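Local coordinates for GTPase activator-like protein (Chaetomium thermophilum, PDB 5HIU) that is the N-terminal part of a TSC2 relative, a larger protein that probably acts as a GTPase activator, at residues Asn73-Asn76 / Ala77-Ser81; Lys247-Tyr250 / Cys251-Leu255; His429-Leu432 / Arg433-Leu437. All coordinates share one frame; numbering follows the deposited sequence.

In the fold
From the N terminus the three contacts follow one another in series along an elongated all-helical chain, an alpha-solenoid, neither nesting nor crossing. Each is a local pairing within one helix, closing only turns of the backbone. Contact 1 forms the entry to helix 75-89 and sits against helix 36-52. Contact 2, on helix 245-261, lies near the middle, its centre about 10 Å from that of the chain, among helices 204-219, 266-277 and 281-294. Contact 3, on helix 423-441, packs with helices 352-366, 383-391 and 448-459. The centres of contacts 1 and 3 are about 73 Å apart, on opposite sides of the chain centre, and contact 2 falls between them in sequence.

Contact 1. Residues Asn73-Asn76 / Ala77-Ser81; sequences NPDN and ARQAS
Arg78 reaches back from the first turn of helix 75-89 of this alpha-solenoid to Asn73 and Asp75, so that turn, with Pro74 at the N-cap, is tied to the incoming chain by one of its own side chains. CB of Arg78 passes near the Asp75 carbonyl oxygen. CG then lies 3.8 Å from CB of Asn73, placed there because it stands anti to the carbonyl carbon (chi1 -65°), and CD stays close to the Asn73 carbonyl. The chain bends at chi3 and brings the guanidinium over to the incoming backbone. NH1 donates to Asn73 O at 2.7 Å, with the oxygen almost in the guanidinium plane. NH2 forms a salt bridge with OD1 of Asp75, also 2.7 Å, approaching from above the carboxylate plane, and the two flat groups stand 73° apart. A long, multi-donor arginine suits this place, since it can hold a backbone carbonyl and an acid together; its NE is paired with Asp114, while OD2 of Asp75 reaches Lys113, which links the turn to the loop before helix 115-126. Pro74 has no side-chain acceptor to offer as a cap; its ring restricts phi where the helix begins, and its carbonyl takes both Ala77 N and Arg78 N. Small Ala77 and Ala80 let helix 36-52 come close, Ala77 on Val40 and Ala80 on Asn44. Asn73 ND2 is bonded to His70 O and Asp67 O. Alongside Asp75, pointing the same way, runs Gln79, whose NE2 lies 3.6 Å from Asp75 CB.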
loop_
_atom_site.group_PDB
_atom_site.type_symbol
_atom_site.label_atom_id
_atom_site.label_comp_id
_atom_site.label_asym_id
_atom_site.label_seq_id
_atom_site.Cartn_x
_atom_site.Cartn_y
_atom_site.Cartn_z
ATOM N N ASN A 73 29.025 1.741 24.010
ATOM C CA ASN A 73 29.211 0.469 24.716
ATOM C C ASN A 73 29.339 -0.718 23.759
ATOM O O ASN A 73 28.838 -0.668 22.638
ATOM C CB ASN A 73 28.025 0.183 25.620
ATOM C CG ASN A 73 27.760 1.285 26.617
ATOM O OD1 ASN A 73 28.565 1.543 27.519
ATOM N ND2 ASN A 73 26.605 1.934 26.476
ATOM N N PRO A 74 29.977 -1.805 24.222
ATOM C CA PRO A 74 30.068 -3.035 23.449
ATOM C C PRO A 74 28.752 -3.818 23.378
ATOM O O PRO A 74 27.919 -3.759 24.271
ATOM C CB PRO A 74 31.121 -3.840 24.214
ATOM C CG PRO A 74 30.940 -3.398 25.616
ATOM C CD PRO A 74 30.630 -1.938 25.534
ATOM N N ASP A 75 28.597 -4.576 22.312
ATOM C CA ASP A 75 27.405 -5.369 22.095
ATOM C C ASP A 75 26.808 -5.973 23.344
ATOM O O ASP A 75 25.649 -5.694 23.666
ATOM C CB ASP A 75 27.722 -6.463 21.103
ATOM C CG ASP A 75 27.901 -5.921 19.708
ATOM O OD1 ASP A 75 27.702 -4.694 19.523
ATOM O OD2 ASP A 75 28.231 -6.712 18.804
ATOM N N ASN A 76 27.602 -6.774 24.049
ATOM C CA ASN A 76 27.133 -7.531 25.210
ATOM C C ASN A 76 26.429 -6.668 26.229
ATOM O O ASN A 76 25.506 -7.127 26.896
ATOM C CB ASN A 76 28.285 -8.252 25.891
ATOM C CG ASN A 76 29.277 -7.298 26.525
ATOM O OD1 ASN A 76 29.462 -6.185 26.050
ATOM N ND2 ASN A 76 29.913 -7.727 27.605
ATOM N N ALA A 77 26.861 -5.418 26.349
ATOM C CA ALA A 77 26.284 -4.505 27.332
ATOM C C ALA A 77 25.069 -3.762 26.803
ATOM O O ALA A 77 24.168 -3.433 27.566
ATOM C CB ALA A 77 27.335 -3.508 27.821
ATOM N N ARG A 78 25.053 -3.453 25.515
ATOM C CA ARG A 78 23.897 -2.775 24.963
ATOM C C ARG A 78 22.796 -3.798 24.951
ATOM O O ARG A 78 21.698 -3.533 25.398
ATOM C CB ARG A 78 24.156 -2.242 23.548
ATOM C CG ARG A 78 25.216 -1.156 23.468
ATOM C CD ARG A 78 25.209 -0.431 22.137
ATOM N NE ARG A 78 25.044 -1.335 21.001
ATOM C CZ ARG A 78 25.989 -2.110 20.484
ATOM N NH1 ARG A 78 27.210 -2.148 21.010
ATOM N NH2 ARG A 78 25.698 -2.887 19.442
ATOM N N GLN A 79 23.126 -4.981 24.456
ATOM C CA GLN A 79 22.154 -6.036 24.294
ATOM C C GLN A 79 21.496 -6.418 25.600
ATOM O O GLN A 79 20.272 -6.402 25.695
ATOM C CB GLN A 79 22.784 -7.253 23.596
ATOM C CG GLN A 79 22.839 -7.028 22.088
ATOM C CD GLN A 79 23.646 -8.047 21.316
ATOM O OE1 GLN A 79 23.579 -9.248 21.573
ATOM N NE2 GLN A 79 24.395 -7.570 20.339
ATOM N N ALA A 80 22.289 -6.744 26.609
ATOM C CA ALA A 80 21.725 -7.178 27.893
ATOM C C ALA A 80 20.871 -6.073 28.539
ATOM O O ALA A 80 19.954 -6.356 29.303
ATOM C CB ALA A 80 22.829 -7.633 28.845
ATOM N N SER A 81 21.192 -4.822 28.225
ATOM C CA SER A 81 20.423 -3.677 28.699
ATOM C C SER A 81 19.102 -3.528 27.946
ATOM O O SER A 81 18.065 -3.283 28.550
ATOM C CB SER A 81 21.274 -2.404 28.575
ATOM O OG SER A 81 20.625 -1.269 29.124
#

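Contact 2. Residues Lys247-Tyr250 / Cys251-Leu255; sequences KLKY and CIQVL
Leu248 and Ile252 touch one turn apart on helix 245-261, CG of Leu248 lying 4.3 Å from CG1 of Ile252. The ethyl branch of Ile252 starts anti to the carbonyl carbon (chi1 -61°), which lays CG1 3.4 Å from Leu248 O. On another side of the helix Tyr250 and Gln253 run side by side, ring and amide planes only 20° apart, with OE1 of Gln253 4.1 Å from CD1 of the Tyr250 ring, a loose and oblique approach. Beneath these side chains lie four regular i to i+4 backbone bonds, from Cys251 N to Lys247 O through Val254 N to Tyr250 O; the bond from Gln253 N to Lys249 O is short, 2.6 Å, and nearly straight at 175°. Compact Cys251 fits a buried place, its SG 3.5 Å from Lys247 O. Farther out, Leu248 is buried against Ser284 and Ile288 of helix 281-294 and Ile276 of helix 266-277, and Val254 against Leu215 of helix 204-219. The more exposed Lys247, Tyr250 and Gln253 also touch helices with part of their length, at Ala208, Leu215 and Phe292. Lys249 is fully extended, as suits an exposed position. Since these backbone N-H and C=O groups pair within the helix, its links to neighbouring helices are left to side chains: apolar packing by Leu248 and Val254, and the salt bridge from Lys247 to Asp212.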
loop_
_atom_site.group_PDB
_atom_site.type_symbol
_atom_site.label_atom_id
_atom_site.label_comp_id
_atom_site.label_asym_id
_atom_site.label_seq_id
_atom_site.Cartn_x
_atom_site.Cartn_y
_atom_site.Cartn_z
ATOM N N LYS A 247 -2.631 13.771 -2.149
ATOM C CA LYS A 247 -1.946 12.467 -2.230
ATOM C C LYS A 247 -2.704 11.413 -3.043
ATOM O O LYS A 247 -2.146 10.355 -3.403
ATOM C CB LYS A 247 -1.732 11.918 -0.819
ATOM C CG LYS A 247 -0.872 12.806 0.055
ATOM C CD LYS A 247 0.555 12.821 -0.464
ATOM C CE LYS A 247 1.310 14.033 0.002
ATOM N NZ LYS A 247 2.422 14.276 -0.942
ATOM N N LEU A 248 -3.972 11.710 -3.322
ATOM C CA LEU A 248 -4.895 10.750 -3.909
ATOM C C LEU A 248 -4.390 10.253 -5.248
ATOM O O LEU A 248 -4.270 9.060 -5.446
ATOM C CB LEU A 248 -6.292 11.364 -4.057
ATOM C CG LEU A 248 -7.463 10.404 -4.310
ATOM C CD1 LEU A 248 -7.698 9.487 -3.117
ATOM C CD2 LEU A 248 -8.723 11.197 -4.636
ATOM N N LYS A 249 -4.070 11.157 -6.161
ATOM C CA LYS A 249 -3.559 10.735 -7.451
ATOM C C LYS A 249 -2.472 9.678 -7.261
ATOM O O LYS A 249 -2.520 8.606 -7.873
ATOM C CB LYS A 249 -3.016 11.924 -8.243
ATOM C CG LYS A 249 -2.463 11.543 -9.610
ATOM C CD LYS A 249 -2.079 12.750 -10.445
ATOM C CE LYS A 249 -1.309 12.285 -11.669
ATOM N NZ LYS A 249 -1.190 13.304 -12.751
ATOM N N TYR A 250 -1.512 9.969 -6.390
ATOM C CA TYR A 250 -0.350 9.110 -6.228
ATOM C C TYR A 250 -0.747 7.741 -5.644
ATOM O O TYR A 250 -0.326 6.704 -6.169
ATOM C CB TYR A 250 0.726 9.835 -5.392
ATOM C CG TYR A 250 1.469 10.965 -6.124
ATOM C CD1 TYR A 250 1.050 11.427 -7.378
ATOM C CD2 TYR A 250 2.588 11.574 -5.546
ATOM C CE1 TYR A 250 1.734 12.432 -8.036
ATOM C CE2 TYR A 250 3.276 12.586 -6.197
ATOM C CZ TYR A 250 2.840 13.005 -7.441
ATOM O OH TYR A 250 3.499 14.001 -8.103
ATOM N N CYS A 251 -1.562 7.717 -4.591
ATOM C CA CYS A 251 -2.116 6.431 -4.106
ATOM C C CYS A 251 -2.819 5.631 -5.228
ATOM O O CYS A 251 -2.551 4.450 -5.437
ATOM C CB CYS A 251 -3.108 6.677 -2.988
ATOM S SG CYS A 251 -2.348 7.366 -1.514
ATOM N N ILE A 252 -3.688 6.300 -5.972
ATOM C CA ILE A 252 -4.377 5.664 -7.082
ATOM C C ILE A 252 -3.386 5.208 -8.150
ATOM O O ILE A 252 -3.457 4.050 -8.603
ATOM C CB ILE A 252 -5.473 6.569 -7.699
ATOM C CG1 ILE A 252 -6.561 6.911 -6.670
ATOM C CG2 ILE A 252 -6.130 5.881 -8.878
ATOM C CD1 ILE A 252 -7.200 5.709 -5.989
ATOM N N GLN A 253 -2.463 6.086 -8.554
ATOM C CA GLN A 253 -1.376 5.647 -9.440
ATOM C C GLN A 253 -0.791 4.345 -8.911
ATOM O O GLN A 253 -0.761 3.326 -9.615
ATOM C CB GLN A 253 -0.243 6.666 -9.534
ATOM C CG GLN A 253 -0.439 7.741 -10.578
ATOM C CD GLN A 253 0.868 8.403 -10.976
ATOM O OE1 GLN A 253 1.769 8.562 -10.152
ATOM N NE2 GLN A 253 0.974 8.803 -12.242
ATOM N N VAL A 254 -0.338 4.363 -7.667
ATOM C CA VAL A 254 0.474 3.251 -7.213
ATOM C C VAL A 254 -0.372 2.009 -7.107
ATOM O O VAL A 254 0.005 0.954 -7.626
ATOM C CB VAL A 254 1.206 3.555 -5.900
ATOM C CG1 VAL A 254 1.762 2.289 -5.277
ATOM C CG2 VAL A 254 2.323 4.545 -6.163
ATOM N N LEU A 255 -1.511 2.135 -6.439
ATOM C CA LEU A 255 -2.470 1.012 -6.287
ATOM C C LEU A 255 -3.026 0.474 -7.608
ATOM O O LEU A 255 -3.160 -0.738 -7.761
ATOM C CB LEU A 255 -3.657 1.448 -5.465
ATOM C CG LEU A 255 -3.333 1.791 -4.043
ATOM C CD1 LEU A 255 -4.381 2.760 -3.520
ATOM C CD2 LEU A 255 -3.283 0.511 -3.237
#

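Contact 3. Residues His429-Leu432 / Arg433-Leu437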
loop_
_atom_site.group_PDB
_atom_site.type_symbol
_atom_site.label_atom_id
_atom_site.label_comp_id
_atom_site.label_asym_id
_atom_site.label_seq_id
_atom_site.Cartn_x
_atom_site.Cartn_y
_atom_site.Cartn_z
ATOM N N HIS A 429 -15.629 -12.034 -28.873
ATOM C CA HIS A 429 -16.496 -11.868 -27.704
ATOM C C HIS A 429 -17.522 -10.755 -27.882
ATOM O O HIS A 429 -18.694 -10.933 -27.541
ATOM C CB HIS A 429 -15.669 -11.618 -26.437
ATOM C CG HIS A 429 -15.216 -12.874 -25.767
ATOM N ND1 HIS A 429 -14.488 -13.843 -26.425
ATOM C CD2 HIS A 429 -15.394 -13.327 -24.504
ATOM C CE1 HIS A 429 -14.240 -14.840 -25.595
ATOM N NE2 HIS A 429 -14.778 -14.552 -24.425
ATOM N N LEU A 430 -17.070 -9.616 -28.405
ATOM C CA LEU A 430 -17.916 -8.439 -28.607
ATOM C C LEU A 430 -18.910 -8.621 -29.776
ATOM O O LEU A 430 -20.125 -8.423 -29.640
ATOM C CB LEU A 430 -17.031 -7.221 -28.865
ATOM C CG LEU A 430 -17.715 -5.859 -28.937
ATOM C CD1 LEU A 430 -18.513 -5.560 -27.674
ATOM C CD2 LEU A 430 -16.657 -4.788 -29.183
ATOM N N ILE A 431 -18.385 -8.999 -30.929
ATOM C CA ILE A 431 -19.243 -9.334 -32.037
ATOM C C ILE A 431 -20.370 -10.216 -31.517
ATOM O O ILE A 431 -21.538 -9.887 -31.697
ATOM C CB ILE A 431 -18.467 -10.024 -33.191
ATOM C CG1 ILE A 431 -17.443 -9.059 -33.833
ATOM C CG2 ILE A 431 -19.432 -10.572 -34.237
ATOM C CD1 ILE A 431 -17.849 -7.596 -33.817
ATOM N N LEU A 432 -20.032 -11.302 -30.829
ATOM C CA LEU A 432 -21.064 -12.229 -30.376
ATOM C C LEU A 432 -22.102 -11.513 -29.515
ATOM O O LEU A 432 -23.307 -11.701 -29.703
ATOM C CB LEU A 432 -20.471 -13.427 -29.617
ATOM C CG LEU A 432 -21.469 -14.561 -29.318
ATOM C CD1 LEU A 432 -21.986 -15.219 -30.587
ATOM C CD2 LEU A 432 -20.866 -15.614 -28.407
ATOM N N ARG A 433 -21.630 -10.685 -28.591
ATOM C CA ARG A 433 -22.519 -9.955 -27.685
ATOM C C ARG A 433 -23.395 -8.924 -28.407
ATOM O O ARG A 433 -24.593 -8.868 -28.171
ATOM C CB ARG A 433 -21.711 -9.258 -26.596
ATOM C CG ARG A 433 -22.543 -8.513 -25.568
ATOM C CD ARG A 433 -23.582 -9.400 -24.895
ATOM N NE ARG A 433 -24.310 -8.662 -23.862
ATOM C CZ ARG A 433 -25.411 -9.090 -23.247
ATOM N NH1 ARG A 433 -25.937 -10.273 -23.540
ATOM N NH2 ARG A 433 -25.990 -8.327 -22.326
ATOM N N VAL A 434 -22.786 -8.108 -29.268
ATOM C CA VAL A 434 -23.509 -7.090 -30.019
ATOM C C VAL A 434 -24.511 -7.758 -30.943
ATOM O O VAL A 434 -25.623 -7.275 -31.163
ATOM C CB VAL A 434 -22.552 -6.240 -30.865
ATOM C CG1 VAL A 434 -23.325 -5.385 -31.869
ATOM C CG2 VAL A 434 -21.695 -5.363 -29.967
ATOM N N GLU A 435 -24.074 -8.875 -31.492
ATOM C CA GLU A 435 -24.910 -9.737 -32.293
ATOM C C GLU A 435 -26.115 -10.225 -31.502
ATOM O O GLU A 435 -27.237 -10.183 -31.990
ATOM C CB GLU A 435 -24.055 -10.904 -32.745
ATOM C CG GLU A 435 -24.714 -11.909 -33.642
ATOM C CD GLU A 435 -23.688 -12.857 -34.224
ATOM O OE1 GLU A 435 -22.781 -12.378 -34.939
ATOM O OE2 GLU A 435 -23.782 -14.069 -33.955
ATOM N N ASN A 436 -25.879 -10.673 -30.279
ATOM C CA ASN A 436 -26.957 -11.139 -29.406
ATOM C C ASN A 436 -27.923 -10.048 -29.004
ATOM O O ASN A 436 -29.114 -10.310 -28.854
ATOM C CB ASN A 436 -26.403 -11.766 -28.119
ATOM C CG ASN A 436 -25.949 -13.198 -28.302
ATOM O OD1 ASN A 436 -24.860 -13.565 -27.867
ATOM N ND2 ASN A 436 -26.787 -14.019 -28.923
ATOM N N LEU A 437 -27.406 -8.841 -28.787
ATOM C CA LEU A 437 -28.237 -7.731 -28.345
ATOM C C LEU A 437 -29.246 -7.379 -29.422
ATOM O O LEU A 437 -30.419 -7.165 -29.132
ATOM C CB LEU A 437 -27.391 -6.519 -28.012
ATOM C CG LEU A 437 -26.665 -6.619 -26.669
ATOM C CD1 LEU A 437 -25.538 -5.610 -26.648
ATOM C CD2 LEU A 437 -27.577 -6.379 -25.476
#
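His429 gives its backbone oxygen to Arg433 N, the first of four i to i+4 bonds that join 429-432 to 433-437. Next comes Leu430, a large buried side chain: its CD1 meets CG2 of Val434 at 3.9 Å, the two crossing at an angle. Val434 chi1 of 168° sets that methyl beside its own N, which points at Leu430 O, so CG2 of Val434 also lies 3.5 Å from Leu430 O. The backbone bond between them, Val434 N to Leu430 O, is straight and 2.7 Å long. Ile431 follows, its CG2 3.9 Å from OE1 of Glu435 at a partly exposed edge, while it also packs on Phe454 and Val458. Leu432 comes last: its CD1 passes 4.0 Å from OE2 of Glu435, and its CG lies 3.8 Å from OD1 of Asn436, the two side chains running alongside. That OD1 of Asn436 is also 3.0 Å from Leu432 O, two acceptors facing each other. Arg433 sends NE to Phe366 O, and CD2 of Leu437 lies 4.0 Å above one face of the Arg433 guanidinium, offset toward its rim. Leu430 packs on Phe366 and Phe454, Val434 on Phe386 and Leu455. The buried face, Leu430, Val434 and Leu437, is thus apolar, with Leu432 an apolar exception on the outer side, as befits a packing helix of an alpha-solenoid.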